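Local coordinates for mandelate racemase/muconate lactonizing protein (Alicyclobacillus acidocaldarius LAA1, PDB 3QLD) that is of unknown specific function but belongs to the mandelate racemase/muconate lactonizing group of the enolase superfamily, at residues 133-141 and 342-352; 331-339 and 358-368. All blocks are in the same frame, centred on the assembly; numbering follows the deposited sequence.

Contact 1 of 2, residues 133-141 and 342-352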
loop_
_atom_site.group_PDB
_atom_site.type_symbol
_atom_site.label_atom_id
_atom_site.label_comp_id
_atom_site.label_asym_id
_atom_site.label_seq_id
_atom_site.Cartn_x
_atom_site.Cartn_y
_atom_site.Cartn_z
ATOM N N GLY A 133 9.658 -17.157 22.137
ATOM C CA GLY A 133 8.288 -17.267 22.618
ATOM C C GLY A 133 8.258 -18.220 23.779
ATOM O O GLY A 133 8.592 -19.411 23.616
ATOM N N GLY A 134 7.844 -17.700 24.934
ATOM C CA GLY A 134 7.922 -18.425 26.193
ATOM C C GLY A 134 6.631 -19.103 26.570
ATOM O O GLY A 134 6.644 -20.269 26.961
ATOM N N ARG A 135 5.509 -18.399 26.471
ATOM C CA ARG A 135 4.219 -18.973 26.883
ATOM C C ARG A 135 4.015 -20.382 26.281
ATOM O O ARG A 135 4.380 -20.640 25.131
ATOM C CB ARG A 135 3.102 -18.034 26.464
ATOM C CG ARG A 135 3.591 -16.622 26.483
ATOM C CD ARG A 135 2.722 -15.630 25.756
ATOM N NE ARG A 135 2.315 -14.586 26.684
ATOM C CZ ARG A 135 1.180 -14.642 27.375
ATOM N NH1 ARG A 135 0.360 -15.680 27.198
ATOM N NH2 ARG A 135 0.849 -13.663 28.217
ATOM N N ASP A 136 3.446 -21.305 27.056
ATOM C CA ASP A 136 3.285 -22.667 26.568
ATOM C C ASP A 136 1.904 -22.869 26.007
ATOM O O ASP A 136 1.694 -23.729 25.174
ATOM C CB ASP A 136 3.572 -23.683 27.691
ATOM C CG ASP A 136 5.061 -23.972 27.827
ATOM O OD1 ASP A 136 5.578 -24.700 26.937
ATOM O OD2 ASP A 136 5.701 -23.473 28.797
ATOM N N ARG A 137 0.971 -22.045 26.481
ATOM C CA ARG A 137 -0.422 -22.039 26.040
ATOM C C ARG A 137 -0.918 -20.599 25.850
ATOM O O ARG A 137 -0.318 -19.650 26.398
ATOM C CB ARG A 137 -1.302 -22.686 27.073
ATOM C CG ARG A 137 -0.949 -24.101 27.305
ATOM C CD ARG A 137 -1.821 -24.675 28.419
ATOM N NE ARG A 137 -1.527 -26.101 28.538
ATOM C CZ ARG A 137 -2.407 -27.037 28.905
ATOM N NH1 ARG A 137 -3.666 -26.709 29.206
ATOM N NH2 ARG A 137 -2.013 -28.316 28.966
ATOM N N VAL A 138 -1.988 -20.457 25.067
ATOM C CA VAL A 138 -2.600 -19.151 24.809
ATOM C C VAL A 138 -4.105 -19.265 24.907
ATOM O O VAL A 138 -4.688 -20.308 24.536
ATOM C CB VAL A 138 -2.170 -18.567 23.430
ATOM C CG1 VAL A 138 -0.594 -18.442 23.337
ATOM C CG2 VAL A 138 -2.667 -19.474 22.328
ATOM N N GLU A 139 -4.761 -18.218 25.418
ATOM C CA GLU A 139 -6.205 -18.248 25.482
ATOM C C GLU A 139 -6.792 -17.691 24.188
ATOM O O GLU A 139 -6.139 -16.890 23.547
ATOM C CB GLU A 139 -6.746 -17.360 26.563
ATOM C CG GLU A 139 -6.037 -17.361 27.899
ATOM C CD GLU A 139 -6.754 -16.395 28.844
ATOM O OE1 GLU A 139 -6.620 -15.151 28.664
ATOM O OE2 GLU A 139 -7.468 -16.881 29.737
ATOM N N VAL A 140 -8.047 -18.036 23.894
ATOM C CA VAL A 140 -8.636 -17.872 22.559
ATOM C C VAL A 140 -9.914 -17.060 22.746
ATOM O O VAL A 140 -10.641 -17.329 23.692
ATOM C CB VAL A 140 -8.979 -19.266 21.940
ATOM C CG1 VAL A 140 -9.729 -19.066 20.636
ATOM C CG2 VAL A 140 -7.718 -20.099 21.737
ATOM N N SER A 141 -10.165 -16.056 21.889
ATOM C CA SER A 141 -11.421 -15.267 21.884
ATOM C C SER A 141 -12.438 -15.713 20.842
ATOM O O SER A 141 -12.057 -16.267 19.828
ATOM C CB SER A 141 -11.025 -13.776 21.564
ATOM O OG SER A 141 -12.159 -12.873 21.488
ATOM N N PHE A 342 -8.462 -27.130 20.673
ATOM C CA PHE A 342 -8.265 -26.782 22.067
ATOM C C PHE A 342 -7.473 -27.881 22.794
ATOM O O PHE A 342 -7.755 -29.073 22.590
ATOM C CB PHE A 342 -9.630 -26.648 22.740
ATOM C CG PHE A 342 -10.386 -25.372 22.415
ATOM C CD1 PHE A 342 -9.746 -24.122 22.389
ATOM C CD2 PHE A 342 -11.766 -25.417 22.189
ATOM C CE1 PHE A 342 -10.468 -22.937 22.129
ATOM C CE2 PHE A 342 -12.493 -24.251 21.920
ATOM C CZ PHE A 342 -11.847 -22.996 21.904
ATOM N N VAL A 343 -6.471 -27.496 23.585
ATOM C CA VAL A 343 -5.867 -28.413 24.567
ATOM C C VAL A 343 -6.735 -28.535 25.867
ATOM O O VAL A 343 -6.736 -29.578 26.555
ATOM C CB VAL A 343 -4.388 -28.025 24.895
ATOM C CG1 VAL A 343 -4.269 -26.623 25.486
ATOM C CG2 VAL A 343 -3.745 -29.048 25.815
ATOM N N GLU A 344 -7.427 -27.448 26.194
ATOM C CA GLU A 344 -8.479 -27.372 27.232
ATOM C C GLU A 344 -9.492 -26.368 26.692
ATOM O O GLU A 344 -9.166 -25.628 25.755
ATOM C CB GLU A 344 -7.937 -26.862 28.593
ATOM C CG GLU A 344 -6.887 -27.717 29.302
ATOM C CD GLU A 344 -7.358 -29.114 29.743
ATOM O OE1 GLU A 344 -8.580 -29.415 29.702
ATOM O OE2 GLU A 344 -6.481 -29.935 30.132
ATOM N N PRO A 345 -10.725 -26.315 27.241
ATOM C CA PRO A 345 -11.647 -25.361 26.604
ATOM C C PRO A 345 -11.091 -23.912 26.591
ATOM O O PRO A 345 -10.506 -23.436 27.591
ATOM C CB PRO A 345 -12.946 -25.509 27.431
ATOM C CG PRO A 345 -12.864 -26.975 27.915
ATOM C CD PRO A 345 -11.403 -27.157 28.249
ATOM N N GLY A 346 -11.182 -23.250 25.428
ATOM C CA GLY A 346 -10.691 -21.885 25.288
ATOM C C GLY A 346 -9.187 -21.709 25.241
ATOM O O GLY A 346 -8.686 -20.565 25.236
ATOM N N VAL A 347 -8.442 -22.811 25.203
ATOM C CA VAL A 347 -6.987 -22.743 25.268
ATOM C C VAL A 347 -6.335 -23.592 24.186
ATOM O O VAL A 347 -6.811 -24.688 23.881
ATOM C CB VAL A 347 -6.446 -23.232 26.635
ATOM C CG1 VAL A 347 -4.929 -22.982 26.733
ATOM C CG2 VAL A 347 -7.184 -22.572 27.792
ATOM N N ILE A 348 -5.218 -23.116 23.636
ATOM C CA ILE A 348 -4.564 -23.879 22.612
ATOM C C ILE A 348 -3.108 -23.990 22.990
ATOM O O ILE A 348 -2.510 -23.045 23.527
ATOM C CB ILE A 348 -4.742 -23.238 21.153
ATOM C CG1 ILE A 348 -6.181 -23.315 20.718
ATOM C CG2 ILE A 348 -3.912 -23.973 20.126
ATOM C CD1 ILE A 348 -6.546 -22.775 19.223
ATOM N N GLN A 349 -2.551 -25.175 22.759
ATOM C CA GLN A 349 -1.168 -25.391 23.064
ATOM C C GLN A 349 -0.432 -24.680 21.960
ATOM O O GLN A 349 -0.756 -24.873 20.775
ATOM C CB GLN A 349 -0.820 -26.882 23.032
ATOM C CG GLN A 349 0.612 -27.242 23.512
ATOM C CD GLN A 349 0.706 -27.291 25.050
ATOM O OE1 GLN A 349 1.767 -27.060 25.637
ATOM N NE2 GLN A 349 -0.428 -27.585 25.704
ATOM N N VAL A 350 0.575 -23.921 22.349
ATOM C CA VAL A 350 1.549 -23.382 21.431
ATOM C C VAL A 350 2.349 -24.474 20.725
ATOM O O VAL A 350 2.995 -25.265 21.383
ATOM C CB VAL A 350 2.477 -22.419 22.199
ATOM C CG1 VAL A 350 3.684 -21.956 21.361
ATOM C CG2 VAL A 350 1.686 -21.242 22.713
ATOM N N PRO A 351 2.333 -24.491 19.359
ATOM C CA PRO A 351 3.117 -25.416 18.534
ATOM C C PRO A 351 4.623 -25.441 18.862
ATOM O O PRO A 351 5.328 -24.392 18.877
ATOM C CB PRO A 351 2.907 -24.873 17.089
ATOM C CG PRO A 351 1.476 -24.311 17.140
ATOM C CD PRO A 351 1.362 -23.705 18.552
ATOM N N GLN A 352 5.122 -26.651 19.099
ATOM C CA GLN A 352 6.536 -26.831 19.390
ATOM C C GLN A 352 7.313 -27.373 18.197
ATOM O O GLN A 352 8.490 -27.681 18.324
ATOM C CB GLN A 352 6.711 -27.735 20.642
ATOM C CG GLN A 352 6.168 -27.088 21.921
ATOM C CD GLN A 352 6.935 -25.817 22.345
ATOM O OE1 GLN A 352 8.165 -25.647 22.093
ATOM N NE2 GLN A 352 6.218 -24.910 22.956
#

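Contact 2 of 2, residues 331-339 and 358-368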
loop_
_atom_site.group_PDB
_atom_site.type_symbol
_atom_site.label_atom_id
_atom_site.label_comp_id
_atom_site.label_asym_id
_atom_site.label_seq_id
_atom_site.Cartn_x
_atom_site.Cartn_y
_atom_site.Cartn_z
ATOM N N PHE A 331 -13.142 -24.995 8.829
ATOM C CA PHE A 331 -13.011 -25.970 7.715
ATOM C C PHE A 331 -13.332 -27.435 8.039
ATOM O O PHE A 331 -12.743 -27.983 8.957
ATOM C CB PHE A 331 -11.569 -25.980 7.245
ATOM C CG PHE A 331 -11.040 -24.638 6.851
ATOM C CD1 PHE A 331 -11.432 -24.056 5.657
ATOM C CD2 PHE A 331 -10.071 -23.986 7.641
ATOM C CE1 PHE A 331 -10.927 -22.812 5.259
ATOM C CE2 PHE A 331 -9.544 -22.742 7.253
ATOM C CZ PHE A 331 -9.999 -22.146 6.045
ATOM N N GLU A 332 -14.170 -28.083 7.211
ATOM C CA GLU A 332 -14.350 -29.541 7.238
ATOM C C GLU A 332 -12.987 -30.249 7.119
ATOM O O GLU A 332 -12.751 -31.218 7.814
ATOM C CB GLU A 332 -15.300 -30.037 6.104
ATOM C CG GLU A 332 -15.574 -31.620 6.027
ATOM C CD GLU A 332 -14.623 -32.430 5.087
ATOM O OE1 GLU A 332 -14.211 -31.941 4.008
ATOM O OE2 GLU A 332 -14.280 -33.586 5.418
ATOM N N GLN A 333 -12.127 -29.751 6.228
ATOM C CA GLN A 333 -10.842 -30.349 5.947
ATOM C C GLN A 333 -9.832 -29.221 5.693
ATOM O O GLN A 333 -10.019 -28.416 4.764
ATOM C CB GLN A 333 -10.958 -31.212 4.684
ATOM C CG GLN A 333 -9.620 -31.664 4.127
ATOM C CD GLN A 333 -9.059 -32.816 4.914
ATOM O OE1 GLN A 333 -9.633 -33.924 4.896
ATOM N NE2 GLN A 333 -7.952 -32.576 5.634
ATOM N N ASP A 334 -8.783 -29.210 6.510
ATOM C CA ASP A 334 -7.693 -28.224 6.514
ATOM C C ASP A 334 -6.404 -28.873 5.950
ATOM O O ASP A 334 -6.418 -30.040 5.560
ATOM C CB ASP A 334 -7.512 -27.757 7.980
ATOM C CG ASP A 334 -6.781 -26.411 8.120
ATOM O OD1 ASP A 334 -6.245 -25.929 7.134
ATOM O OD2 ASP A 334 -6.707 -25.863 9.256
ATOM N N VAL A 335 -5.304 -28.139 5.885
ATOM C CA VAL A 335 -4.084 -28.624 5.238
ATOM C C VAL A 335 -3.072 -29.314 6.180
ATOM O O VAL A 335 -1.933 -29.600 5.799
ATOM C CB VAL A 335 -3.404 -27.466 4.456
ATOM C CG1 VAL A 335 -4.471 -26.708 3.654
ATOM C CG2 VAL A 335 -2.742 -26.512 5.436
ATOM N N LEU A 336 -3.520 -29.621 7.384
ATOM C CA LEU A 336 -2.695 -30.348 8.365
ATOM C C LEU A 336 -3.226 -31.758 8.569
ATOM O O LEU A 336 -4.403 -31.985 8.453
ATOM C CB LEU A 336 -2.676 -29.621 9.710
ATOM C CG LEU A 336 -2.210 -28.139 9.675
ATOM C CD1 LEU A 336 -2.263 -27.607 11.111
ATOM C CD2 LEU A 336 -0.794 -28.067 9.134
ATOM N N LYS A 337 -2.338 -32.705 8.826
ATOM C CA LYS A 337 -2.752 -34.113 9.065
ATOM C C LYS A 337 -3.670 -34.175 10.306
ATOM O O LYS A 337 -4.686 -34.875 10.344
ATOM C CB LYS A 337 -1.501 -34.991 9.255
ATOM C CG LYS A 337 -0.489 -35.029 8.083
ATOM C CD LYS A 337 0.901 -35.557 8.584
ATOM C CE LYS A 337 1.894 -35.807 7.413
ATOM N NZ LYS A 337 3.308 -36.108 7.892
ATOM N N GLU A 338 -3.326 -33.362 11.284
ATOM C CA GLU A 338 -4.019 -33.222 12.570
ATOM C C GLU A 338 -4.489 -31.775 12.821
ATOM O O GLU A 338 -3.617 -30.902 13.043
ATOM C CB GLU A 338 -3.019 -33.554 13.679
ATOM C CG GLU A 338 -2.611 -35.049 13.690
ATOM C CD GLU A 338 -3.811 -35.895 14.047
ATOM O OE1 GLU A 338 -4.240 -35.794 15.228
ATOM O OE2 GLU A 338 -4.363 -36.579 13.137
ATOM N N PRO A 339 -5.824 -31.542 12.905
ATOM C CA PRO A 339 -6.376 -30.185 13.006
ATOM C C PRO A 339 -5.837 -29.484 14.263
ATOM O O PRO A 339 -5.500 -30.150 15.254
ATOM C CB PRO A 339 -7.900 -30.415 13.142
ATOM C CG PRO A 339 -8.030 -31.790 13.685
ATOM C CD PRO A 339 -6.841 -32.569 13.204
ATOM N N ASP A 358 6.302 -31.206 8.631
ATOM C CA ASP A 358 5.911 -32.591 9.029
ATOM C C ASP A 358 4.433 -32.761 9.337
ATOM O O ASP A 358 3.921 -33.881 9.302
ATOM C CB ASP A 358 6.712 -33.075 10.249
ATOM C CG ASP A 358 8.135 -33.479 9.875
ATOM O OD1 ASP A 358 8.421 -33.480 8.647
ATOM O OD2 ASP A 358 8.961 -33.826 10.782
ATOM N N TRP A 359 3.780 -31.624 9.590
ATOM C CA TRP A 359 2.403 -31.520 9.926
ATOM C C TRP A 359 1.487 -31.310 8.713
ATOM O O TRP A 359 0.290 -31.453 8.822
ATOM C CB TRP A 359 2.204 -30.353 10.897
ATOM C CG TRP A 359 2.669 -30.628 12.262
ATOM C CD1 TRP A 359 3.367 -31.743 12.687
ATOM C CD2 TRP A 359 2.507 -29.788 13.429
ATOM N NE1 TRP A 359 3.631 -31.644 14.030
ATOM C CE2 TRP A 359 3.115 -30.471 14.519
ATOM C CE3 TRP A 359 1.910 -28.536 13.666
ATOM C CZ2 TRP A 359 3.146 -29.945 15.820
ATOM C CZ3 TRP A 359 1.949 -27.999 14.991
ATOM C CH2 TRP A 359 2.558 -28.707 16.038
ATOM N N VAL A 360 2.052 -30.976 7.564
ATOM C CA VAL A 360 1.290 -30.714 6.360
ATOM C C VAL A 360 0.743 -31.969 5.672
ATOM O O VAL A 360 1.504 -32.907 5.362
ATOM C CB VAL A 360 2.135 -29.894 5.358
ATOM C CG1 VAL A 360 1.307 -29.612 4.088
ATOM C CG2 VAL A 360 2.622 -28.573 5.991
ATOM N N ASP A 361 -0.561 -31.963 5.418
ATOM C CA ASP A 361 -1.258 -33.014 4.636
ATOM C C ASP A 361 -1.081 -32.690 3.154
ATOM O O ASP A 361 -1.782 -31.813 2.603
ATOM C CB ASP A 361 -2.733 -33.103 5.053
ATOM C CG ASP A 361 -3.515 -34.253 4.343
ATOM O OD1 ASP A 361 -3.070 -34.738 3.301
ATOM O OD2 ASP A 361 -4.592 -34.637 4.836
ATOM N N ARG A 362 -0.120 -33.385 2.547
ATOM C CA ARG A 362 0.190 -33.227 1.129
ATOM C C ARG A 362 -0.994 -33.526 0.251
ATOM O O ARG A 362 -1.169 -32.854 -0.766
ATOM C CB ARG A 362 1.414 -34.061 0.691
ATOM C CG ARG A 362 2.789 -33.840 1.430
ATOM C CD ARG A 362 2.942 -32.478 2.099
ATOM N NE ARG A 362 4.337 -32.120 2.422
ATOM C CZ ARG A 362 4.896 -32.289 3.627
ATOM N NH1 ARG A 362 4.200 -32.837 4.630
ATOM N NH2 ARG A 362 6.155 -31.909 3.835
ATOM N N ASP A 363 -1.847 -34.502 0.620
ATOM C CA ASP A 363 -3.052 -34.816 -0.187
ATOM C C ASP A 363 -4.078 -33.695 -0.165
ATOM O O ASP A 363 -4.768 -33.446 -1.153
ATOM C CB ASP A 363 -3.804 -36.072 0.289
ATOM C CG ASP A 363 -3.045 -37.375 0.003
ATOM O OD1 ASP A 363 -2.416 -37.506 -1.061
ATOM O OD2 ASP A 363 -3.097 -38.289 0.860
ATOM N N ALA A 364 -4.239 -33.084 1.005
ATOM C CA ALA A 364 -5.165 -31.972 1.115
ATOM C C ALA A 364 -4.622 -30.786 0.311
ATOM O O ALA A 364 -5.357 -30.208 -0.503
ATOM C CB ALA A 364 -5.426 -31.624 2.601
ATOM N N VAL A 365 -3.344 -30.475 0.487
ATOM C CA VAL A 365 -2.753 -29.370 -0.273
ATOM C C VAL A 365 -3.007 -29.597 -1.769
ATOM O O VAL A 365 -3.415 -28.669 -2.517
ATOM C CB VAL A 365 -1.248 -29.189 0.046
ATOM C CG1 VAL A 365 -0.559 -28.246 -0.995
ATOM C CG2 VAL A 365 -1.076 -28.658 1.427
ATOM N N ARG A 366 -2.788 -30.834 -2.215
ATOM C CA ARG A 366 -2.950 -31.151 -3.622
ATOM C C ARG A 366 -4.384 -31.051 -4.111
ATOM O O ARG A 366 -4.626 -30.456 -5.186
ATOM C CB ARG A 366 -2.369 -32.520 -3.924
ATOM C CG ARG A 366 -0.929 -32.438 -4.311
ATOM C CD ARG A 366 -0.693 -33.312 -5.591
ATOM N NE ARG A 366 -1.653 -34.438 -5.668
ATOM C CZ ARG A 366 -1.887 -35.201 -6.739
ATOM N NH1 ARG A 366 -1.215 -35.022 -7.886
ATOM N NH2 ARG A 366 -2.796 -36.167 -6.656
ATOM N N ARG A 367 -5.341 -31.564 -3.322
ATOM C CA ARG A 367 -6.755 -31.483 -3.723
ATOM C C ARG A 367 -7.253 -30.035 -3.840
ATOM O O ARG A 367 -8.005 -29.726 -4.777
ATOM C CB ARG A 367 -7.691 -32.299 -2.810
ATOM C CG ARG A 367 -9.274 -32.139 -3.135
ATOM C CD ARG A 367 -9.737 -32.732 -4.540
ATOM N NE ARG A 367 -11.171 -32.481 -4.850
ATOM C CZ ARG A 367 -11.681 -31.370 -5.413
ATOM N NH1 ARG A 367 -10.897 -30.326 -5.733
ATOM N NH2 ARG A 367 -12.998 -31.288 -5.647
ATOM N N PHE A 368 -6.834 -29.173 -2.901
ATOM C CA PHE A 368 -7.345 -27.828 -2.834
ATOM C C PHE A 368 -6.623 -26.864 -3.815
ATOM O O PHE A 368 -7.048 -25.707 -3.950
ATOM C CB PHE A 368 -7.238 -27.311 -1.385
ATOM C CG PHE A 368 -8.084 -28.080 -0.389
ATOM C CD1 PHE A 368 -9.366 -28.525 -0.737
ATOM C CD2 PHE A 368 -7.641 -28.274 0.927
ATOM C CE1 PHE A 368 -10.186 -29.185 0.192
ATOM C CE2 PHE A 368 -8.437 -28.938 1.879
ATOM C CZ PHE A 368 -9.716 -29.394 1.523
HETATM O O HOH W 1 -0.598 -32.464 11.732
#

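Contact 1 of 2, residues 133-141 and 342-352
Ile348 N donates to Val138 O over 3.0 Å, and Val138 N returns the bond to Ile348 O, making the central hydrogen-bonded pair of a short antiparallel bridge between strands 137-139 and 347-349. In the modified TIM barrel, (beta/alpha)7-beta, of this enolase-superfamily member, 347-349 is the last strand and runs antiparallel to the first, 137-144. Val138 O also receives the CA-H of Val347, so two neighbouring groups of one strand reach it. Val350 N continues the pairing to Asp136 O, while Val140 N makes a weak bond to Gly346 O. Gly346 is the third residue of the type II turn from Glu344 to Val347, where its phi of 74° favours glycine.

Branched aliphatic residues suit the buried face. Val138 CG1 meets Val350 CG2 at 3.7 Å, the two side chains crossing near a right angle, and Val140 CG2 lies against Ile348 CG1. Val140 CB also comes in at the edge of the Phe342 ring, whose face carries Gly346 N, and Phe165 packs edge-to-face on that ring.

Arg137, Glu139, Val347 and Gln349 lie on the other face, where Glu139 forms a salt bridge with Arg166. Extended from CG to NE, Arg137 runs past Val347 CG1; its guanidinium receives Val343 CG1 over one face, toward the rim, and Glu344 CG at its edge, 3.4 Å from NH1.

Contact 2 of 2, residues 331-339 and 358-368
Backbone bonds come first: Lys337 N donates to Trp359 O over 2.9 Å, nearly straight on to the carbonyl, and Asp361 N donates to Val335 O from above the carbonyl plane. Together they make a single bridge centred on Leu336 and Val360, tying the loop after helix 303-313 to the start of helix 362-368 in the enolase C-terminal-like domain. A water accepts from Glu338 N and donates to Trp359 O, which thus serves two donors.

Among polar side chains, the long extended chain of Lys337 carries NZ to Asp358 O at 2.7 Å. Asp361 is the N-cap: with CG anti to its backbone N (chi1 -176°), OD1 takes Ala364 N from well above the carboxylate plane. Gln333, bent at chi2, turns its NE2 to a lone pair of Asp334 O, which lies in the Gln333 amide plane.

Van der Waals packing adds to these. Gln333 CG lies 3.5 Å from Phe368 CZ, Val335 CB makes an apolar contact with Val365 CG2 at 4.0 Å, and the small Ala364 CB lies against Asp334 O at 3.5 Å.

All three direct hydrogen bonds across the interface end on main-chain carbonyls, so the join probably depends more on backbone path than on side-chain identity, and the lysine charge is probably eased by the carbonyl it reaches.

Contact 1 and contact 2 alternate along the chain, segment 342-352 following 331-339 and preceding 358-368, and their centres are about 21 Å apart. They touch where Pro351 CB packs on Trp359 CZ3, and both rest on helix 303-313 through Pro351, Leu336 and Trp359. Both are partly buried, contact 1 centred about 16 Å from the chain centre and contact 2 about 19 Å. Contact 1 lies within the barrel sheet, with one buried aliphatic face and a more exposed, mixed polar face. Contact 2 instead joins a loop to a helix start, beside the N-terminal antiparallel sheet, where Phe368 reaches strand 3-15 and Val360 strand 43-48.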